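Local coordinates for protein probable branched-chain-amino-acid aminotransferase (Thermotoga maritima MSB8, PDB 3CSW) that probably transfers amino groups between leucine, isoleucine or valine and 2-oxoglutarate with the help of pyridoxal 5'-phosphate, a step of branched-chain amino acid biosynthesis, at residues S37-T45 against P142-T150; E228-F236 against H253-T264. One frame throughout, in Å; residues are numbered along the deposited sequence. Where two conformers were deposited one is given.

Overall arrangement
Contact 1 and contact 2 sit on opposite sides of the chain's centre, their own centres about 32 Å apart and their nearest atoms about 16 Å apart. The first is buried: strand 42-49 of the six-stranded antiparallel sheet meets the loop before helix 150-156, and the pairing of backbones holds Lys145 beside pyridoxal phosphate. The second is only partly buried and away from the cofactor; it ties helix 226-230 and strand 234-239 to strand 253-254 and the start of helix 262-276. Chemistry follows place: backbone bonds and a lysine led across a tyrosine in contact 1, aromatic packing and a carboxylate bonded to the first N-H groups of a helix in contact 2. They share no helix or strand.

Contact 1. Residues S37-T45 against P142-T150; sequences SLQGAVYET and PALKITGRT. With PLP (pyridoxal-5'-phosphate), chain E.
The cofactor site of this class-IV aminotransferase is built here around Lys145, the residue that by similarity carries pyridoxal phosphate as a Schiff base. In this model the link is not made: Lys145 NZ stops 3.0 Å from C4A of the cofactor. The lysine loop lies against the start of strand 42-49 through a single bridge, Val42 with Ile146. Tyr43 N gives its hydrogen to Lys145 O at 3.0 Å, and Thr147 N to Ala41 O at 2.9 Å. A third bond runs from Ala41 N to Thr147 OG1, nearly straight at 168°; that hydroxyl also bonds Leu38 O of the second subunit, so the junction reaches the subunit interface. Thr147 OG1 also rests on Gly40 CA, where the backbone, with positive phi, has just left the preceding helix.

The side chains of Tyr43 and Lys145 cross at about a right angle. Lys145 CE lies over one face of the phenol, 4.2 Å from the ring centroid, while the backbone carbon of Ile146 meets the ring edge. With CG between its backbone N and carbonyl carbon (chi1 79°), Tyr43 lays its ring along the loop, and a water links its OH to Ile146 O. The lysine chain bends at chi3 and chi4, and its CD passes Glu44 OE2 at 3.3 Å. The carboxylate of Glu44 is occupied by His59 and Arg62, the latter also bonded to the cofactor. Lys145 NZ instead bonds a water at 2.8 Å.

Main-chain bonds, a ring and a carboxylate flank the lysine and probably help to keep its amine at the cofactor's aldehyde carbon, consistent with formation of the internal aldimine.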
loop_
_atom_site.group_PDB
_atom_site.type_symbol
_atom_site.label_atom_id
_atom_site.label_comp_id
_atom_site.label_asym_id
_atom_site.label_seq_id
_atom_site.Cartn_x
_atom_site.Cartn_y
_atom_site.Cartn_z
ATOM N N SER A 37 -6.227 -30.739 -6.864
ATOM C CA SER A 37 -4.811 -30.424 -6.727
ATOM C C SER A 37 -4.379 -29.236 -7.592
ATOM O O SER A 37 -3.298 -28.703 -7.400
ATOM C CB SER A 37 -3.944 -31.665 -7.048
ATOM O OG SER A 37 -3.935 -31.973 -8.449
ATOM N N LEU A 38 -5.213 -28.848 -8.551
ATOM C CA LEU A 38 -4.977 -27.673 -9.395
ATOM C C LEU A 38 -5.055 -26.393 -8.571
ATOM O O LEU A 38 -4.521 -25.374 -8.971
ATOM C CB LEU A 38 -5.963 -27.625 -10.572
ATOM C CG LEU A 38 -5.933 -28.797 -11.569
ATOM C CD1 LEU A 38 -6.925 -28.557 -12.723
ATOM C CD2 LEU A 38 -4.538 -29.044 -12.114
ATOM N N GLN A 39 -5.707 -26.466 -7.412
ATOM C CA GLN A 39 -5.727 -25.374 -6.439
ATOM C C GLN A 39 -4.431 -25.256 -5.629
ATOM O O GLN A 39 -4.263 -24.289 -4.879
ATOM C CB GLN A 39 -6.916 -25.529 -5.478
ATOM C CG GLN A 39 -8.253 -25.522 -6.218
ATOM C CD GLN A 39 -9.481 -25.523 -5.309
ATOM O OE1 GLN A 39 -10.341 -26.376 -5.448
ATOM N NE2 GLN A 39 -9.573 -24.551 -4.400
ATOM N N GLY A 40 -3.550 -26.259 -5.750
ATOM C CA GLY A 40 -2.259 -26.263 -5.094
ATOM C C GLY A 40 -2.086 -27.358 -4.043
ATOM O O GLY A 40 -3.040 -27.784 -3.415
ATOM N N ALA A 41 -0.849 -27.821 -3.883
ATOM C CA ALA A 41 -0.472 -28.711 -2.796
ATOM C C ALA A 41 0.506 -27.983 -1.884
ATOM O O ALA A 41 1.350 -27.225 -2.363
ATOM C CB ALA A 41 0.182 -29.976 -3.342
ATOM N N VAL A 42 0.382 -28.199 -0.574
ATOM C CA VAL A 42 1.337 -27.712 0.415
ATOM C C VAL A 42 2.597 -28.548 0.238
ATOM O O VAL A 42 2.489 -29.746 -0.037
ATOM C CB VAL A 42 0.762 -27.870 1.848
ATOM C CG1 VAL A 42 1.862 -27.838 2.895
ATOM C CG2 VAL A 42 -0.306 -26.793 2.113
ATOM N N TYR A 43 3.782 -27.952 0.371
ATOM C CA TYR A 43 4.994 -28.728 0.116
ATOM C C TYR A 43 6.244 -28.325 0.890
ATOM O O TYR A 43 6.338 -27.227 1.431
ATOM C CB TYR A 43 5.307 -28.701 -1.387
ATOM C CG TYR A 43 5.970 -27.432 -1.871
ATOM C CD1 TYR A 43 5.211 -26.312 -2.191
ATOM C CD2 TYR A 43 7.357 -27.358 -2.038
ATOM C CE1 TYR A 43 5.803 -25.144 -2.637
ATOM C CE2 TYR A 43 7.964 -26.193 -2.490
ATOM C CZ TYR A 43 7.169 -25.091 -2.787
ATOM O OH TYR A 43 7.718 -23.926 -3.229
ATOM N N GLU A 44 7.202 -29.250 0.901
ATOM C CA GLU A 44 8.536 -29.046 1.469
ATOM C C GLU A 44 9.588 -29.696 0.569
ATOM O O GLU A 44 9.276 -30.633 -0.170
ATOM C CB GLU A 44 8.616 -29.657 2.875
ATOM C CG GLU A 44 7.994 -28.820 3.990
ATOM C CD GLU A 44 8.665 -27.449 4.153
ATOM O OE1 GLU A 44 9.885 -27.357 3.969
ATOM O OE2 GLU A 44 7.965 -26.468 4.475
ATOM N N THR A 45 10.820 -29.181 0.622
ATOM C CA THR A 45 11.953 -29.757 -0.107
ATOM C C THR A 45 13.063 -30.064 0.894
ATOM O O THR A 45 13.314 -29.281 1.795
ATOM C CB THR A 45 12.493 -28.826 -1.227
ATOM O OG1 THR A 45 13.040 -27.622 -0.665
ATOM C CG2 THR A 45 11.385 -28.482 -2.235
ATOM N N PRO A 142 2.939 -15.128 3.992
ATOM C CA PRO A 142 4.204 -15.402 3.333
ATOM C C PRO A 142 4.771 -16.798 3.611
ATOM O O PRO A 142 5.445 -17.357 2.747
ATOM C CB PRO A 142 5.132 -14.346 3.919
ATOM C CG PRO A 142 4.246 -13.271 4.374
ATOM C CD PRO A 142 2.989 -13.901 4.802
ATOM N N ALA A 143 4.501 -17.349 4.797
ATOM C CA ALA A 143 4.991 -18.676 5.173
ATOM C C ALA A 143 4.158 -19.836 4.618
ATOM O O ALA A 143 4.498 -20.986 4.864
ATOM C CB ALA A 143 5.108 -18.798 6.719
ATOM N N LEU A 144 3.069 -19.568 3.897
ATOM C CA LEU A 144 2.327 -20.662 3.227
ATOM C C LEU A 144 3.101 -21.161 1.979
ATOM O O LEU A 144 3.119 -20.491 0.942
ATOM C CB LEU A 144 0.892 -20.230 2.859
ATOM C CG LEU A 144 0.039 -21.189 2.003
ATOM C CD1 LEU A 144 -0.116 -22.582 2.666
ATOM C CD2 LEU A 144 -1.315 -20.579 1.683
ATOM N N LYS A 145 3.730 -22.331 2.084
ATOM C CA LYS A 145 4.441 -22.940 0.956
ATOM C C LYS A 145 3.459 -23.815 0.215
ATOM O O LYS A 145 3.240 -24.976 0.608
ATOM C CB LYS A 145 5.594 -23.818 1.405
ATOM C CG LYS A 145 6.873 -23.133 1.691
ATOM C CD LYS A 145 7.942 -24.147 2.129
ATOM C CE LYS A 145 8.697 -24.729 0.971
ATOM N NZ LYS A 145 9.949 -23.946 0.720
ATOM N N ILE A 146 2.862 -23.234 -0.829
ATOM C CA ILE A 146 1.843 -23.868 -1.649
ATOM C C ILE A 146 2.294 -23.760 -3.133
ATOM O O ILE A 146 2.910 -22.768 -3.533
ATOM C CB ILE A 146 0.426 -23.326 -1.326
ATOM C CG1 ILE A 146 -0.641 -24.247 -1.944
ATOM C CG2 ILE A 146 0.253 -21.845 -1.774
ATOM C CD1 ILE A 146 -2.001 -24.133 -1.328
ATOM N N THR A 147 2.073 -24.822 -3.904
ATOM C CA THR A 147 2.645 -24.954 -5.255
ATOM C C THR A 147 2.137 -23.914 -6.276
ATOM O O THR A 147 2.836 -23.582 -7.244
ATOM C CB THR A 147 2.391 -26.370 -5.842
ATOM O OG1 THR A 147 0.988 -26.677 -5.746
ATOM C CG2 THR A 147 3.249 -27.444 -5.117
ATOM N N GLY A 148 0.929 -23.408 -6.056
ATOM C CA GLY A 148 0.324 -22.463 -6.980
ATOM C C GLY A 148 0.374 -20.997 -6.632
ATOM O O GLY A 148 -0.178 -20.206 -7.379
ATOM N N ARG A 149 0.998 -20.616 -5.505
ATOM C CA ARG A 149 1.034 -19.206 -5.123
ATOM C C ARG A 149 1.719 -18.386 -6.227
ATOM O O ARG A 149 2.841 -18.679 -6.665
ATOM C CB ARG A 149 1.650 -18.985 -3.738
ATOM C CG ARG A 149 3.134 -19.297 -3.587
ATOM C CD ARG A 149 3.555 -18.950 -2.185
ATOM N NE ARG A 149 3.358 -17.511 -1.956
ATOM C CZ ARG A 149 2.983 -16.956 -0.808
ATOM N NH1 ARG A 149 2.699 -17.696 0.251
ATOM N NH2 ARG A 149 2.824 -15.629 -0.733
ATOM N N THR A 150 1.033 -17.342 -6.664
ATOM C CA THR A 150 1.350 -16.729 -7.935
ATOM C C THR A 150 2.577 -15.818 -7.908
ATOM O O THR A 150 3.172 -15.593 -8.958
ATOM C CB THR A 150 0.117 -16.023 -8.510
ATOM O OG1 THR A 150 -0.459 -15.224 -7.490
ATOM C CG2 THR A 150 -0.962 -17.051 -8.997
HETATM N N1 PLP E . 12.203 -18.509 -0.120
HETATM C C2 PLP E . 11.271 -19.174 -0.910
HETATM C C2A PLP E . 10.231 -18.348 -1.602
HETATM C C3 PLP E . 11.331 -20.579 -1.041
HETATM O O3 PLP E . 10.475 -21.248 -1.883
HETATM C C4 PLP E . 12.342 -21.300 -0.361
HETATM C C4A PLP E . 12.469 -22.789 -0.534
HETATM O O4A PLP E . 13.072 -23.253 -1.520
HETATM C C5 PLP E . 13.276 -20.605 0.426
HETATM C C6 PLP E . 13.187 -19.216 0.544
HETATM C C5A PLP E . 14.503 -21.289 0.985
HETATM O O4P PLP E . 14.183 -21.960 2.196
HETATM P P PLP E . 15.030 -23.245 2.738
HETATM O O1P PLP E . 14.260 -23.925 3.888
HETATM O O2P PLP E . 16.368 -22.782 3.238
HETATM O O3P PLP E . 15.182 -24.170 1.538
HETATM O O HOH W 1 5.547 -21.856 -4.003
HETATM O O HOH W 2 11.292 -25.748 -0.944
#

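Contact 2. Residues E228-F236 against H253-T264; sequences ELFEADEMF and HSFFEEEPGPVT
The Phe255 ring is sandwiched: Met235 CB sits over one face, 4.1 Å from the centroid, and His253 CD2 over the opposite face toward the rim. Leu229 O and Ala232 O come to its edge, Leu229 O at 3.2 Å from CZ. The extended selenomethionine chain of Met235 brings SE obliquely to the same ring, a Met-aromatic contact. The His253 imidazole lies with one face toward the backbone carbon of Phe230, whose ring turns an edge to it in an offset edge-to-face pair with planes at 69°. At the imidazole's own edge a water, bonded to His253 NE2, donates to Ala232 O.

Strand 234-239 opens with a classic beta bulge, Asp233 and Glu234 both facing Val185. From there Glu234 stretches out beyond CG (chi2 -179°) to the first turn of helix 262-276, just after N-cap Gly261, and accepts its N-H groups. Its OE2 takes Val263 N at 3.0 Å with the syn lone pair. OE1 accepts twice: from Thr264 N at 2.8 Å on the syn side, and from Thr264 OG1 at 2.6 Å with the anti lone pair. The carboxylate turns its oxygens, not a face, to the helix start, whose dipole would probably steady its negative charge. Thr264 OG1 also touches Phe236 CD2.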
loop_
_atom_site.group_PDB
_atom_site.type_symbol
_atom_site.label_atom_id
_atom_site.label_comp_id
_atom_site.label_asym_id
_atom_site.label_seq_id
_atom_site.Cartn_x
_atom_site.Cartn_y
_atom_site.Cartn_z
ATOM N N GLU A 228 20.274 -0.896 -0.637
ATOM C CA GLU A 228 21.357 -1.416 0.191
ATOM C C GLU A 228 22.077 -2.589 -0.479
ATOM O O GLU A 228 23.242 -2.800 -0.232
ATOM C CB GLU A 228 20.871 -1.859 1.579
ATOM C CG GLU A 228 20.184 -0.785 2.405
ATOM C CD GLU A 228 19.927 -1.244 3.840
ATOM O OE1 GLU A 228 20.901 -1.545 4.542
ATOM O OE2 GLU A 228 18.765 -1.275 4.274
ATOM N N LEU A 229 21.381 -3.369 -1.291
ATOM C CA LEU A 229 22.025 -4.451 -2.041
ATOM C C LEU A 229 23.051 -3.847 -3.022
ATOM O O LEU A 229 24.119 -4.412 -3.257
ATOM C CB LEU A 229 20.994 -5.277 -2.812
ATOM C CG LEU A 229 19.933 -6.073 -2.039
ATOM C CD1 LEU A 229 18.987 -6.814 -3.016
ATOM C CD2 LEU A 229 20.551 -7.052 -1.034
ATOM N N PHE A 230 22.726 -2.690 -3.578
ATOM C CA PHE A 230 23.599 -2.043 -4.561
ATOM C C PHE A 230 24.776 -1.324 -3.911
ATOM O O PHE A 230 25.713 -0.932 -4.597
ATOM C CB PHE A 230 22.801 -1.124 -5.487
ATOM C CG PHE A 230 21.877 -1.873 -6.418
ATOM C CD1 PHE A 230 20.618 -2.277 -6.000
ATOM C CD2 PHE A 230 22.263 -2.169 -7.721
ATOM C CE1 PHE A 230 19.754 -2.993 -6.854
ATOM C CE2 PHE A 230 21.395 -2.878 -8.587
ATOM C CZ PHE A 230 20.147 -3.283 -8.151
ATOM N N GLU A 231 24.755 -1.194 -2.587
ATOM C CA GLU A 231 25.873 -0.609 -1.863
ATOM C C GLU A 231 26.588 -1.598 -0.974
ATOM O O GLU A 231 27.498 -1.213 -0.243
ATOM C CB GLU A 231 25.398 0.570 -1.042
ATOM C CG GLU A 231 24.748 1.634 -1.914
ATOM C CD GLU A 231 24.754 2.996 -1.266
ATOM O OE1 GLU A 231 23.958 3.214 -0.321
ATOM O OE2 GLU A 231 25.549 3.846 -1.718
ATOM N N ALA A 232 26.194 -2.870 -1.045
ATOM C CA ALA A 232 26.740 -3.907 -0.187
ATOM C C ALA A 232 28.162 -4.272 -0.595
ATOM O O ALA A 232 28.512 -4.186 -1.778
ATOM C CB ALA A 232 25.831 -5.157 -0.255
ATOM N N ASP A 233 28.974 -4.696 0.374
ATOM C CA ASP A 233 30.291 -5.281 0.089
ATOM C C ASP A 233 30.187 -6.715 -0.462
ATOM O O ASP A 233 30.987 -7.109 -1.318
ATOM C CB ASP A 233 31.187 -5.290 1.343
ATOM C CG ASP A 233 31.404 -3.910 1.914
ATOM O OD1 ASP A 233 31.388 -2.955 1.135
ATOM O OD2 ASP A 233 31.573 -3.776 3.146
ATOM N N GLU A 234 29.225 -7.490 0.049
ATOM C CA GLU A 234 28.997 -8.858 -0.382
ATOM C C GLU A 234 27.509 -9.138 -0.401
ATOM O O GLU A 234 26.757 -8.505 0.304
ATOM C CB GLU A 234 29.655 -9.897 0.571
ATOM C CG GLU A 234 31.050 -9.561 1.058
ATOM C CD GLU A 234 31.667 -10.623 1.969
ATOM O OE1 GLU A 234 31.416 -11.820 1.760
ATOM O OE2 GLU A 234 32.450 -10.250 2.872
HETATM N N MSE A 235 27.115 -10.129 -1.196
HETATM C CA MSE A 235 25.758 -10.648 -1.219
HETATM C C MSE A 235 25.790 -12.157 -1.480
HETATM O O MSE A 235 26.680 -12.657 -2.169
HETATM C CB MSE A 235 24.954 -9.907 -2.288
HETATM C CG MSE A 235 23.515 -10.385 -2.499
HETATM SE SE MSE A 235 22.590 -9.356 -3.855
HETATM C CE MSE A 235 20.960 -10.211 -3.759
ATOM N N PHE A 236 24.857 -12.892 -0.876
ATOM C CA PHE A 236 24.712 -14.335 -1.119
ATOM C C PHE A 236 23.280 -14.810 -0.858
ATOM O O PHE A 236 22.477 -14.101 -0.221
ATOM C CB PHE A 236 25.757 -15.177 -0.349
ATOM C CG PHE A 236 25.588 -15.214 1.178
ATOM C CD1 PHE A 236 24.720 -16.124 1.778
ATOM C CD2 PHE A 236 26.358 -14.394 2.002
ATOM C CE1 PHE A 236 24.585 -16.181 3.164
ATOM C CE2 PHE A 236 26.238 -14.448 3.389
ATOM C CZ PHE A 236 25.340 -15.347 3.971
ATOM N N HIS A 253 25.302 -4.794 -11.541
ATOM C CA HIS A 253 26.205 -4.440 -10.466
ATOM C C HIS A 253 27.024 -5.638 -10.003
ATOM O O HIS A 253 26.503 -6.530 -9.352
ATOM C CB HIS A 253 25.388 -3.875 -9.287
ATOM C CG HIS A 253 26.228 -3.351 -8.161
ATOM N ND1 HIS A 253 26.645 -2.039 -8.090
ATOM C CD2 HIS A 253 26.734 -3.966 -7.066
ATOM C CE1 HIS A 253 27.373 -1.873 -6.998
ATOM N NE2 HIS A 253 27.440 -3.026 -6.360
ATOM N N SER A 254 28.319 -5.626 -10.302
ATOM C CA SER A 254 29.241 -6.659 -9.839
ATOM C C SER A 254 29.707 -6.404 -8.423
ATOM O O SER A 254 30.072 -5.279 -8.078
ATOM C CB SER A 254 30.493 -6.721 -10.736
ATOM O OG SER A 254 30.192 -7.344 -11.981
ATOM N N PHE A 255 29.707 -7.470 -7.620
ATOM C CA PHE A 255 30.317 -7.475 -6.290
ATOM C C PHE A 255 31.770 -7.967 -6.337
ATOM O O PHE A 255 32.604 -7.493 -5.574
ATOM C CB PHE A 255 29.520 -8.361 -5.332
ATOM C CG PHE A 255 28.146 -7.863 -5.090
ATOM C CD1 PHE A 255 27.938 -6.746 -4.293
ATOM C CD2 PHE A 255 27.059 -8.461 -5.710
ATOM C CE1 PHE A 255 26.658 -6.253 -4.106
ATOM C CE2 PHE A 255 25.785 -7.973 -5.511
ATOM C CZ PHE A 255 25.586 -6.871 -4.721
ATOM N N PHE A 256 32.043 -8.941 -7.204
ATOM C CA PHE A 256 33.386 -9.469 -7.384
ATOM C C PHE A 256 33.591 -10.068 -8.764
ATOM O O PHE A 256 32.643 -10.298 -9.504
ATOM C CB PHE A 256 33.752 -10.490 -6.290
ATOM C CG PHE A 256 32.927 -11.752 -6.307
ATOM C CD1 PHE A 256 33.265 -12.806 -7.146
ATOM C CD2 PHE A 256 31.854 -11.912 -5.430
ATOM C CE1 PHE A 256 32.532 -13.977 -7.138
ATOM C CE2 PHE A 256 31.120 -13.084 -5.413
ATOM C CZ PHE A 256 31.458 -14.121 -6.271
ATOM N N GLU A 257 34.863 -10.287 -9.096
ATOM C CA GLU A 257 35.276 -10.824 -10.400
ATOM C C GLU A 257 35.480 -12.329 -10.323
ATOM O O GLU A 257 34.861 -13.073 -11.081
ATOM C CB GLU A 257 36.560 -10.135 -10.884
ATOM C CG GLU A 257 36.469 -8.592 -10.946
ATOM C CD GLU A 257 35.304 -8.094 -11.827
ATOM O OE1 GLU A 257 35.188 -8.589 -12.975
ATOM O OE2 GLU A 257 34.511 -7.218 -11.375
ATOM N N GLU A 258 36.307 -12.767 -9.376
ATOM C CA GLU A 258 36.676 -14.183 -9.245
ATOM C C GLU A 258 36.363 -14.797 -7.880
ATOM O O GLU A 258 35.781 -15.876 -7.797
ATOM C CB GLU A 258 38.188 -14.353 -9.472
ATOM C CG GLU A 258 38.752 -13.743 -10.775
ATOM C CD GLU A 258 38.581 -14.648 -11.986
ATOM O OE1 GLU A 258 37.587 -15.414 -12.047
ATOM O OE2 GLU A 258 39.449 -14.581 -12.883
ATOM N N GLU A 259 36.787 -14.125 -6.815
ATOM C CA GLU A 259 36.681 -14.683 -5.473
ATOM C C GLU A 259 35.516 -14.092 -4.710
ATOM O O GLU A 259 35.358 -12.884 -4.699
ATOM C CB GLU A 259 37.965 -14.400 -4.688
ATOM C CG GLU A 259 39.157 -15.242 -5.106
ATOM C CD GLU A 259 39.025 -16.709 -4.698
ATOM O OE1 GLU A 259 38.240 -17.017 -3.760
ATOM O OE2 GLU A 259 39.725 -17.553 -5.314
ATOM N N PRO A 260 34.692 -14.939 -4.072
ATOM C CA PRO A 260 33.663 -14.413 -3.182
ATOM C C PRO A 260 34.286 -13.633 -2.048
ATOM O O PRO A 260 35.431 -13.888 -1.670
ATOM C CB PRO A 260 32.980 -15.666 -2.630
ATOM C CG PRO A 260 33.311 -16.724 -3.574
ATOM C CD PRO A 260 34.633 -16.402 -4.167
ATOM N N GLY A 261 33.539 -12.696 -1.491
ATOM C CA GLY A 261 34.068 -11.918 -0.388
ATOM C C GLY A 261 34.361 -12.800 0.806
ATOM O O GLY A 261 33.887 -13.948 0.890
ATOM N N PRO A 262 35.111 -12.259 1.761
ATOM C CA PRO A 262 35.615 -13.007 2.923
ATOM C C PRO A 262 34.585 -13.538 3.917
ATOM O O PRO A 262 34.784 -14.620 4.477
ATOM C CB PRO A 262 36.566 -12.011 3.603
ATOM C CG PRO A 262 36.143 -10.663 3.108
ATOM C CD PRO A 262 35.550 -10.851 1.759
ATOM N N VAL A 263 33.522 -12.784 4.185
ATOM C CA VAL A 263 32.495 -13.254 5.114
ATOM C C VAL A 263 31.745 -14.420 4.464
ATOM O O VAL A 263 31.500 -15.434 5.122
ATOM C CB VAL A 263 31.529 -12.107 5.569
ATOM C CG1 VAL A 263 30.365 -12.646 6.393
ATOM C CG2 VAL A 263 32.297 -11.048 6.352
ATOM N N THR A 264 31.410 -14.283 3.174
ATOM C CA THR A 264 30.699 -15.324 2.413
ATOM C C THR A 264 31.517 -16.599 2.351
ATOM O O THR A 264 30.972 -17.710 2.500
ATOM C CB THR A 264 30.432 -14.908 0.956
ATOM O OG1 THR A 264 29.762 -13.641 0.924
ATOM C CG2 THR A 264 29.604 -15.973 0.192
HETATM O O HOH W 3 28.629 -2.919 -4.029
HETATM O O HOH W 4 32.078 -5.641 -3.393
#